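Side-chain contacts in oxidoreductase (Corynebacterium diphtheriae, PDB 3K1Y), which probably acts as an FMN-dependent oxidoreductase of the NADPH-dependent FMN reductase family, with a flavodoxin-like fold: residues Asp32-Ser35 / Glu36-Ala40; Arg70-Thr74 / Lys75-Ile79; Ser133-Leu136 / Asp137-Arg141. All blocks are in the same frame, centred on the assembly; numbering follows the deposited sequence.

The three contacts follow one another along the chain, each local to one helix or its start: interaction 1 within helix 26-44, interaction 2 at the start of helix 74-85, interaction 3 at the start of helix 135-146. All belong to one flavodoxin-like domain, whose parallel sheet has the strand order 2-1-3-4-5. The centre of interaction 1 lies about 27 Å from that of interaction 2 and about 21 Å from that of interaction 3. Interactions 2 and 3 have centres about 28 Å apart, and none touches another. Interaction 1 packs on the sheet within the subunit, interaction 2 is a helix start at the surface, and interaction 3 is a buried helix start where subunits of the tetramer meet.

Interaction 1 of 3, residues Asp32-Ser35 / Glu36-Ala40; sequences DSIS and EAVTA
Regular i to i+4 bonding carries helix 26-44 through 32-40, with Glu-36 N donating to Asp-32 O at 2.9 Å and Ala-37 N to Ser-33 O at 3.1 Å. Two residues further on, Ser-35 O accepts two bonds from Thr-39. Thr-39 N comes from one face of the carbonyl plane at 2.9 Å, while Thr-39 OG1 reaches Ser-35 O from the opposite face at 2.8 Å. That hydroxyl sits anti to its own carbonyl carbon (chi1 -64°), beside its N and over the preceding turn, and the bond to Ser-35 O holds that rotation. Ile-34 CG2 meets Val-38 CG2 at 4.1 Å. The helix is the crossover of the right-handed beta-alpha-beta unit joining strands 12-18 and 49-55; Val-38 rests on Leu-14 and Leu-49, and Ile-34 packs on Ile-122 and Ala-124. Glu-36 bends at chi2, bringing its CD 3.3 Å from Asp-32 O, to which the carboxylate oxygens, also acceptors, cannot bond. A water serves Glu-36 OE2 instead, donating at 3.1 Å. Asp-32 OD1 turns to a salt bridge with Arg-28, which probably softens the proximity of the two acids. The water is also weakly hydrogen-bonded to Ser-35 OG, whose firmer partner is Ala-31 O.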
ATOM      1  N   ASP A  32     -16.555  -7.129 -19.164  1.00 16.34           N
ATOM      2  CA  ASP A  32     -17.062  -7.155 -20.534  1.00 18.87           C
ATOM      3  C   ASP A  32     -16.983  -5.770 -21.164  1.00 19.27           C
ATOM      4  O   ASP A  32     -16.640  -5.641 -22.343  1.00 20.78           O
ATOM      5  CB  ASP A  32     -18.512  -7.659 -20.583  1.00 19.95           C
ATOM      6  CG  ASP A  32     -18.629  -9.128 -20.219  1.00 22.62           C
ATOM      7  OD1 ASP A  32     -17.619  -9.850 -20.353  1.00 25.00           O
ATOM      8  OD2 ASP A  32     -19.731  -9.563 -19.817  1.00 27.15           O
ATOM      9  N   SER A  33     -17.300  -4.737 -20.390  1.00 14.91           N
ATOM     10  CA  SER A  33     -17.230  -3.384 -20.919  1.00 16.33           C
ATOM     11  C   SER A  33     -15.802  -3.105 -21.320  1.00 15.97           C
ATOM     12  O   SER A  33     -15.542  -2.531 -22.379  1.00 18.06           O
ATOM     13  CB  SER A  33     -17.669  -2.357 -19.877  1.00 16.30           C
ATOM     14  OG  SER A  33     -19.079  -2.329 -19.764  1.00 18.44           O
ATOM     15  N   ILE A  34     -14.867  -3.532 -20.480  1.00 16.27           N
ATOM     16  CA  ILE A  34     -13.466  -3.293 -20.773  1.00 15.98           C
ATOM     17  C   ILE A  34     -13.015  -4.020 -22.038  1.00 16.79           C
ATOM     18  O   ILE A  34     -12.431  -3.400 -22.923  1.00 17.16           O
ATOM     19  CB  ILE A  34     -12.552  -3.689 -19.581  1.00 14.92           C
ATOM     20  CG1 ILE A  34     -12.925  -2.868 -18.345  1.00 13.60           C
ATOM     21  CG2 ILE A  34     -11.085  -3.426 -19.938  1.00 14.03           C
ATOM     22  CD1 ILE A  34     -11.979  -3.023 -17.176  1.00 22.45           C
ATOM     23  N   SER A  35     -13.298  -5.315 -22.152  1.00 19.55           N
ATOM     24  CA  SER A  35     -12.857  -6.044 -23.341  1.00 20.74           C
ATOM     25  C   SER A  35     -13.565  -5.614 -24.618  1.00 21.82           C
ATOM     26  O   SER A  35     -13.007  -5.750 -25.704  1.00 23.24           O
ATOM     27  CB  SER A  35     -12.981  -7.559 -23.141  1.00 19.72           C
ATOM     28  OG  SER A  35     -14.211  -7.903 -22.550  1.00 19.59           O
ATOM     29  N   GLU A  36     -14.783  -5.096 -24.495  1.00 25.44           N
ATOM     30  CA  GLU A  36     -15.527  -4.619 -25.662  1.00 28.02           C
ATOM     31  C   GLU A  36     -14.840  -3.360 -26.175  1.00 26.92           C
ATOM     32  O   GLU A  36     -14.625  -3.197 -27.372  1.00 29.39           O
ATOM     33  CB  GLU A  36     -16.976  -4.300 -25.288  1.00 28.56           C
ATOM     34  CG  GLU A  36     -17.978  -5.339 -25.773  1.00 36.45           C
ATOM     35  CD  GLU A  36     -18.914  -5.835 -24.672  1.00 45.34           C
ATOM     36  OE1 GLU A  36     -19.601  -5.003 -24.031  1.00 48.22           O
ATOM     37  OE2 GLU A  36     -18.961  -7.068 -24.453  1.00 46.48           O
ATOM     38  N   ALA A  37     -14.487  -2.469 -25.256  1.00 14.04           N
ATOM     39  CA  ALA A  37     -13.807  -1.236 -25.621  1.00 12.90           C
ATOM     40  C   ALA A  37     -12.420  -1.582 -26.190  1.00 12.76           C
ATOM     41  O   ALA A  37     -11.949  -0.946 -27.136  1.00 14.44           O
ATOM     42  CB  ALA A  37     -13.684  -0.326 -24.401  1.00 11.63           C
ATOM     43  N   VAL A  38     -11.770  -2.595 -25.624  1.00 12.04           N
ATOM     44  CA  VAL A  38     -10.462  -2.987 -26.130  1.00 11.65           C
ATOM     45  C   VAL A  38     -10.654  -3.490 -27.564  1.00 13.99           C
ATOM     46  O   VAL A  38      -9.870  -3.160 -28.457  1.00 14.23           O
ATOM     47  CB  VAL A  38      -9.813  -4.115 -25.283  1.00 10.19           C
ATOM     48  CG1 VAL A  38      -8.416  -4.413 -25.807  1.00  7.31           C
ATOM     49  CG2 VAL A  38      -9.732  -3.710 -23.828  1.00  9.99           C
ATOM     50  N   THR A  39     -11.703  -4.283 -27.777  1.00 13.80           N
ATOM     51  CA  THR A  39     -11.985  -4.818 -29.102  1.00 16.91           C
ATOM     52  C   THR A  39     -12.162  -3.681 -30.097  1.00 19.47           C
ATOM     53  O   THR A  39     -11.643  -3.737 -31.211  1.00 20.87           O
ATOM     54  CB  THR A  39     -13.252  -5.699 -29.107  1.00 17.34           C
ATOM     55  OG1 THR A  39     -13.036  -6.842 -28.270  1.00 16.32           O
ATOM     56  CG2 THR A  39     -13.565  -6.179 -30.515  1.00 16.10           C
ATOM     57  N   ALA A  40     -12.880  -2.641 -29.693  1.00 13.99           N
ATOM     58  CA  ALA A  40     -13.091  -1.505 -30.577  1.00 16.48           C
ATOM     59  C   ALA A  40     -11.765  -0.794 -30.829  1.00 17.02           C
ATOM     60  O   ALA A  40     -11.449  -0.446 -31.968  1.00 19.98           O
ATOM     61  CB  ALA A  40     -14.106  -0.538 -29.969  1.00 16.21           C
TER
HETATM   62  O   HOH W   1     -16.546  -8.900 -24.884  1.00 31.32           O

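Interaction 2 of 3, residues Arg70-Thr74 / Lys75-Ile79; sequences RVHTT and KLEEI. With SO4 (sulfate ion), chain J.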
ATOM      1  N   ARG A  70       0.279 -30.268  -7.007  1.00 65.66           N
ATOM      2  CA  ARG A  70       1.012 -29.376  -7.899  1.00 65.79           C
ATOM      3  C   ARG A  70       0.642 -29.451  -9.383  1.00 64.37           C
ATOM      4  O   ARG A  70       1.229 -28.736 -10.196  1.00 64.66           O
ATOM      5  CB  ARG A  70       2.516 -29.633  -7.753  1.00 67.86           C
ATOM      6  CG  ARG A  70       2.975 -30.957  -8.376  1.00 74.04           C
ATOM      7  CD  ARG A  70       4.390 -31.339  -7.954  1.00 82.57           C
ATOM      8  NE  ARG A  70       4.868 -32.525  -8.664  1.00 87.81           N
ATOM      9  CZ  ARG A  70       4.228 -33.694  -8.704  1.00 91.55           C
ATOM     10  NH1 ARG A  70       3.071 -33.852  -8.076  1.00 92.24           N
ATOM     11  NH2 ARG A  70       4.747 -34.712  -9.378  1.00 92.92           N
ATOM     12  N   VAL A  71      -0.316 -30.298  -9.753  1.00 59.47           N
ATOM     13  CA  VAL A  71      -0.673 -30.402 -11.166  1.00 57.46           C
ATOM     14  C   VAL A  71      -2.009 -29.757 -11.536  1.00 54.73           C
ATOM     15  O   VAL A  71      -2.937 -29.685 -10.727  1.00 53.96           O
ATOM     16  CB  VAL A  71      -0.646 -31.877 -11.649  1.00 59.25           C
ATOM     17  CG1 VAL A  71      -1.037 -31.961 -13.119  1.00 58.16           C
ATOM     18  CG2 VAL A  71       0.753 -32.453 -11.453  1.00 61.97           C
ATOM     19  N   HIS A  72      -2.076 -29.286 -12.778  1.00 34.70           N
ATOM     20  CA  HIS A  72      -3.249 -28.611 -13.305  1.00 31.64           C
ATOM     21  C   HIS A  72      -4.131 -29.520 -14.152  1.00 29.43           C
ATOM     22  O   HIS A  72      -3.656 -30.487 -14.737  1.00 29.84           O
ATOM     23  CB  HIS A  72      -2.812 -27.412 -14.153  1.00 31.71           C
ATOM     24  CG  HIS A  72      -1.778 -26.543 -13.498  1.00 32.69           C
ATOM     25  ND1 HIS A  72      -1.821 -26.207 -12.160  1.00 35.68           N
ATOM     26  CD2 HIS A  72      -0.700 -25.902 -14.011  1.00 32.93           C
ATOM     27  CE1 HIS A  72      -0.815 -25.397 -11.878  1.00 33.64           C
ATOM     28  NE2 HIS A  72      -0.120 -25.195 -12.983  1.00 33.78           N
ATOM     29  N   THR A  73      -5.420 -29.209 -14.208  1.00 21.46           N
ATOM     30  CA  THR A  73      -6.352 -29.989 -15.019  1.00 19.75           C
ATOM     31  C   THR A  73      -6.115 -29.598 -16.476  1.00 19.46           C
ATOM     32  O   THR A  73      -5.483 -28.578 -16.747  1.00 18.82           O
ATOM     33  CB  THR A  73      -7.825 -29.649 -14.702  1.00 18.92           C
ATOM     34  OG1 THR A  73      -8.039 -28.243 -14.883  1.00 14.01           O
ATOM     35  CG2 THR A  73      -8.182 -30.044 -13.290  1.00 18.12           C
ATOM     36  N   THR A  74      -6.619 -30.399 -17.408  1.00 19.42           N
ATOM     37  CA  THR A  74      -6.467 -30.071 -18.815  1.00 19.64           C
ATOM     38  C   THR A  74      -7.008 -28.662 -19.012  1.00 18.24           C
ATOM     39  O   THR A  74      -6.412 -27.848 -19.719  1.00 18.79           O
ATOM     40  CB  THR A  74      -7.258 -31.044 -19.720  1.00 20.60           C
ATOM     41  OG1 THR A  74      -6.557 -32.287 -19.805  1.00 24.39           O
ATOM     42  CG2 THR A  74      -7.414 -30.476 -21.120  1.00 18.67           C
ATOM     43  N   LYS A  75      -8.134 -28.377 -18.371  1.00 22.63           N
ATOM     44  CA  LYS A  75      -8.749 -27.062 -18.487  1.00 20.76           C
ATOM     45  C   LYS A  75      -7.841 -25.918 -18.048  1.00 19.88           C
ATOM     46  O   LYS A  75      -7.698 -24.927 -18.766  1.00 19.56           O
ATOM     47  CB  LYS A  75     -10.060 -27.005 -17.698  1.00 20.05           C
ATOM     48  CG  LYS A  75     -10.671 -25.606 -17.659  1.00 19.96           C
ATOM     49  CD  LYS A  75     -12.179 -25.650 -17.761  1.00 22.42           C
ATOM     50  CE  LYS A  75     -12.813 -26.420 -16.616  1.00 24.42           C
ATOM     51  NZ  LYS A  75     -14.275 -26.619 -16.873  1.00 26.43           N
ATOM     52  N   LEU A  76      -7.232 -26.056 -16.870  1.00 26.32           N
ATOM     53  CA  LEU A  76      -6.344 -25.031 -16.330  1.00 25.16           C
ATOM     54  C   LEU A  76      -5.073 -24.900 -17.170  1.00 25.35           C
ATOM     55  O   LEU A  76      -4.581 -23.787 -17.384  1.00 25.55           O
ATOM     56  CB  LEU A  76      -6.000 -25.360 -14.874  1.00 24.37           C
ATOM     57  CG  LEU A  76      -5.259 -24.346 -13.994  1.00 24.63           C
ATOM     58  CD1 LEU A  76      -5.855 -22.948 -14.137  1.00 18.83           C
ATOM     59  CD2 LEU A  76      -5.350 -24.817 -12.547  1.00 24.60           C
ATOM     60  N   GLU A  77      -4.550 -26.024 -17.656  1.00 24.01           N
ATOM     61  CA  GLU A  77      -3.352 -25.991 -18.486  1.00 24.74           C
ATOM     62  C   GLU A  77      -3.659 -25.202 -19.754  1.00 23.76           C
ATOM     63  O   GLU A  77      -2.816 -24.457 -20.254  1.00 23.61           O
ATOM     64  CB  GLU A  77      -2.903 -27.408 -18.859  1.00 26.56           C
ATOM     65  CG  GLU A  77      -1.624 -27.458 -19.711  1.00 31.41           C
ATOM     66  CD  GLU A  77      -0.389 -26.961 -18.964  1.00 39.78           C
ATOM     67  OE1 GLU A  77      -0.014 -27.575 -17.938  1.00 41.52           O
ATOM     68  OE2 GLU A  77       0.208 -25.952 -19.402  1.00 42.84           O
ATOM     69  N   GLU A  78      -4.872 -25.365 -20.275  1.00 18.04           N
ATOM     70  CA  GLU A  78      -5.263 -24.642 -21.477  1.00 18.26           C
ATOM     71  C   GLU A  78      -5.398 -23.145 -21.193  1.00 17.50           C
ATOM     72  O   GLU A  78      -5.010 -22.305 -22.011  1.00 17.42           O
ATOM     73  CB  GLU A  78      -6.576 -25.191 -22.026  1.00 18.56           C
ATOM     74  CG  GLU A  78      -6.410 -26.442 -22.851  1.00 20.56           C
ATOM     75  CD  GLU A  78      -7.734 -27.052 -23.265  1.00 23.01           C
ATOM     76  OE1 GLU A  78      -8.750 -26.322 -23.266  1.00 21.85           O
ATOM     77  OE2 GLU A  78      -7.752 -28.256 -23.600  1.00 22.30           O
ATOM     78  N   ILE A  79      -5.936 -22.820 -20.023  1.00 22.82           N
ATOM     79  CA  ILE A  79      -6.113 -21.432 -19.636  1.00 22.26           C
ATOM     80  C   ILE A  79      -4.787 -20.719 -19.393  1.00 22.44           C
ATOM     81  O   ILE A  79      -4.545 -19.660 -19.958  1.00 22.78           O
ATOM     82  CB  ILE A  79      -6.968 -21.323 -18.362  1.00 22.15           C
ATOM     83  CG1 ILE A  79      -8.341 -21.957 -18.618  1.00 21.86           C
ATOM     84  CG2 ILE A  79      -7.083 -19.857 -17.940  1.00 20.27           C
ATOM     85  CD1 ILE A  79      -9.192 -22.100 -17.388  1.00 31.03           C
TER
HETATM   86  S   SO4 J 185      -8.610 -33.601 -16.403  1.00119.60           S
HETATM   87  O1  SO4 J 185      -7.323 -32.988 -16.429  1.00119.61           O
HETATM   88  O2  SO4 J 185      -9.585 -32.816 -17.087  1.00119.38           O
HETATM   89  O3  SO4 J 185      -8.482 -34.832 -17.156  1.00120.07           O
HETATM   90  O4  SO4 J 185      -9.029 -33.728 -15.040  1.00119.42           O
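With chi1 at 56°, Thr-73 sets OG1 between its own N and carbonyl carbon, facing the first turn of helix 74-85, where Leu-76 N donates to it at 3.1 Å. This is an N-cap: the side-chain oxygen takes up an amide that has no earlier carbonyl in the helix to serve it. The same OG1 is also hydrogen-bonded to Asp-62, which ties the cap to helix 60-63. Regular bonding starts at once, Glu-77 N meeting Thr-73 O at 2.9 Å almost head-on to the carbonyl, and Glu-78 N meeting Thr-74 O at 3.0 Å. His-72, just before the cap, slants across Leu-76 of the first turn, ND1 of His-72 lying 3.8 Å from Leu-76 CD2, and Ala-66 touches both side chains. Glu-77 OE1 lies at the edge of the imidazole, near its plane, 4.3 Å from His-72 CD2. On the outer side, Thr-74 and Glu-78 run alongside each other in the same direction, with the Thr-74 methyl CG2 3.3 Å from Glu-78 OE2. A sulfate, probably from the crystallisation liquor, sits at the helix start, where the positive end of the helix dipole would favour an anion; its O1 accepts from Thr-74 N at 2.9 Å.

Interaction 3 of 3, residues Ser133-Leu136 / Asp137-Arg141; sequences SLVL and DYALR
The Tyr-138 ring turns one edge to Leu-134, whose CB lies in the ring plane 3.8 Å from Tyr-138 CD2. Leu-134 O sits at the same edge, near the plane, and Leu-134 CD1 reaches Tyr-138 CE2 at 3.8 Å, the two side chains running alongside each other and pointing the same way. The ring also meets that of Tyr-138 of the second subunit, their planes only about 5° apart, and Pro-142 of the third subunit packs against Tyr-138. Leu-134 is the N-cap residue of helix 135-146, and its O accepts from Tyr-138 N at 3.2 Å. The helix then widens into a pi-type turn: Val-135 O takes Leu-140 N at 3.2 Å, nearly straight on, while its bond from Ala-139 N is weak. The i to i+5 pattern continues with Arg-141 N donating to Leu-136 O at 2.8 Å. Across this wide turn, Val-135 CG2, anti to the backbone N, is the branch that meets Ala-139 CB and Leu-140 CD1, each at 4.0 Å. The Arg-141 guanidinium makes a long salt bridge, NH1 to Asp-137 OD1 3.6 Å, and its NH2 donates to Val-152 O. Helix 135-146 is the crossover between strands 120-127 and 150-159, with Val-135 and Leu-136 resting on Ala-125 and Phe-157, and Leu-140 on Ile-123.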
ATOM      1  N   SER A 133     -11.448   2.693  -4.016  1.00 20.21           N
ATOM      2  CA  SER A 133     -10.857   2.744  -5.344  1.00 21.97           C
ATOM      3  C   SER A 133      -9.336   2.583  -5.349  1.00 21.92           C
ATOM      4  O   SER A 133      -8.767   2.150  -6.351  1.00 24.37           O
ATOM      5  CB  SER A 133     -11.252   4.036  -6.068  1.00 22.71           C
ATOM      6  OG  SER A 133     -10.699   5.172  -5.435  1.00 27.02           O
ATOM      7  N   LEU A 134      -8.669   2.905  -4.244  1.00 18.91           N
ATOM      8  CA  LEU A 134      -7.208   2.761  -4.211  1.00 18.51           C
ATOM      9  C   LEU A 134      -6.767   1.299  -4.091  1.00 18.32           C
ATOM     10  O   LEU A 134      -5.584   1.010  -3.889  1.00 18.56           O
ATOM     11  CB  LEU A 134      -6.585   3.590  -3.072  1.00 17.82           C
ATOM     12  CG  LEU A 134      -6.701   5.124  -3.119  1.00 18.19           C
ATOM     13  CD1 LEU A 134      -5.962   5.723  -1.939  1.00 16.54           C
ATOM     14  CD2 LEU A 134      -6.126   5.666  -4.408  1.00 19.63           C
ATOM     15  N   VAL A 135      -7.713   0.375  -4.205  1.00 20.88           N
ATOM     16  CA  VAL A 135      -7.364  -1.038  -4.153  1.00 20.92           C
ATOM     17  C   VAL A 135      -6.569  -1.344  -5.420  1.00 21.13           C
ATOM     18  O   VAL A 135      -5.823  -2.314  -5.481  1.00 22.17           O
ATOM     19  CB  VAL A 135      -8.607  -1.950  -4.120  1.00 21.17           C
ATOM     20  CG1 VAL A 135      -9.403  -1.800  -5.413  1.00 21.54           C
ATOM     21  CG2 VAL A 135      -8.175  -3.387  -3.930  1.00 23.26           C
ATOM     22  N   LEU A 136      -6.737  -0.505  -6.436  1.00 13.56           N
ATOM     23  CA  LEU A 136      -6.007  -0.689  -7.683  1.00 13.98           C
ATOM     24  C   LEU A 136      -4.514  -0.417  -7.512  1.00 13.96           C
ATOM     25  O   LEU A 136      -3.683  -1.293  -7.759  1.00 14.51           O
ATOM     26  CB  LEU A 136      -6.561   0.228  -8.773  1.00 14.27           C
ATOM     27  CG  LEU A 136      -7.960  -0.088  -9.313  1.00 15.28           C
ATOM     28  CD1 LEU A 136      -8.291   0.862 -10.463  1.00 15.46           C
ATOM     29  CD2 LEU A 136      -8.013  -1.534  -9.794  1.00 12.01           C
ATOM     30  N   ASP A 137      -4.178   0.792  -7.071  1.00 21.53           N
ATOM     31  CA  ASP A 137      -2.777   1.178  -6.916  1.00 22.47           C
ATOM     32  C   ASP A 137      -1.991   0.632  -5.742  1.00 21.91           C
ATOM     33  O   ASP A 137      -0.769   0.762  -5.715  1.00 22.23           O
ATOM     34  CB  ASP A 137      -2.647   2.696  -6.921  1.00 23.26           C
ATOM     35  CG  ASP A 137      -2.917   3.281  -8.277  1.00 25.92           C
ATOM     36  OD1 ASP A 137      -2.634   2.581  -9.272  1.00 25.52           O
ATOM     37  OD2 ASP A 137      -3.399   4.433  -8.352  1.00 31.76           O
ATOM     38  N   TYR A 138      -2.673   0.014  -4.784  1.00 18.05           N
ATOM     39  CA  TYR A 138      -1.994  -0.524  -3.615  1.00 18.02           C
ATOM     40  C   TYR A 138      -2.072  -2.033  -3.452  1.00 17.97           C
ATOM     41  O   TYR A 138      -1.384  -2.594  -2.600  1.00 18.61           O
ATOM     42  CB  TYR A 138      -2.531   0.165  -2.359  1.00 18.07           C
ATOM     43  CG  TYR A 138      -2.091   1.600  -2.256  1.00 18.56           C
ATOM     44  CD1 TYR A 138      -0.756   1.918  -2.046  1.00 17.79           C
ATOM     45  CD2 TYR A 138      -2.997   2.639  -2.416  1.00 20.67           C
ATOM     46  CE1 TYR A 138      -0.327   3.238  -2.008  1.00 21.25           C
ATOM     47  CE2 TYR A 138      -2.578   3.970  -2.377  1.00 22.23           C
ATOM     48  CZ  TYR A 138      -1.242   4.256  -2.177  1.00 22.26           C
ATOM     49  OH  TYR A 138      -0.810   5.559  -2.176  1.00 25.60           O
ATOM     50  N   ALA A 139      -2.911  -2.690  -4.255  1.00 13.98           N
ATOM     51  CA  ALA A 139      -3.049  -4.141  -4.187  1.00 12.85           C
ATOM     52  C   ALA A 139      -2.869  -4.824  -5.547  1.00 12.50           C
ATOM     53  O   ALA A 139      -2.021  -5.706  -5.676  1.00 11.83           O
ATOM     54  CB  ALA A 139      -4.400  -4.520  -3.575  1.00 12.69           C
ATOM     55  N   LEU A 140      -3.645  -4.432  -6.561  1.00 20.63           N
ATOM     56  CA  LEU A 140      -3.518  -5.064  -7.883  1.00 19.39           C
ATOM     57  C   LEU A 140      -2.278  -4.664  -8.659  1.00 18.74           C
ATOM     58  O   LEU A 140      -1.623  -5.504  -9.289  1.00 19.72           O
ATOM     59  CB  LEU A 140      -4.732  -4.783  -8.763  1.00 19.76           C
ATOM     60  CG  LEU A 140      -5.977  -5.601  -8.429  1.00 20.11           C
ATOM     61  CD1 LEU A 140      -6.713  -4.926  -7.282  1.00 20.51           C
ATOM     62  CD2 LEU A 140      -6.866  -5.699  -9.658  1.00 17.80           C
ATOM     63  N   ARG A 141      -1.961  -3.380  -8.627  1.00 13.24           N
ATOM     64  CA  ARG A 141      -0.801  -2.881  -9.340  1.00 13.21           C
ATOM     65  C   ARG A 141       0.466  -3.559  -8.806  1.00 13.61           C
ATOM     66  O   ARG A 141       1.215  -4.182  -9.557  1.00 14.97           O
ATOM     67  CB  ARG A 141      -0.734  -1.356  -9.186  1.00 13.10           C
ATOM     68  CG  ARG A 141       0.297  -0.683 -10.068  1.00 13.37           C
ATOM     69  CD  ARG A 141      -0.216   0.648 -10.590  1.00 14.14           C
ATOM     70  NE  ARG A 141       0.103   0.740 -12.009  1.00 21.96           N
ATOM     71  CZ  ARG A 141      -0.744   1.126 -12.952  1.00 20.66           C
ATOM     72  NH1 ARG A 141      -1.986   1.475 -12.642  1.00 17.12           N
ATOM     73  NH2 ARG A 141      -0.346   1.127 -14.214  1.00 25.51           N
TER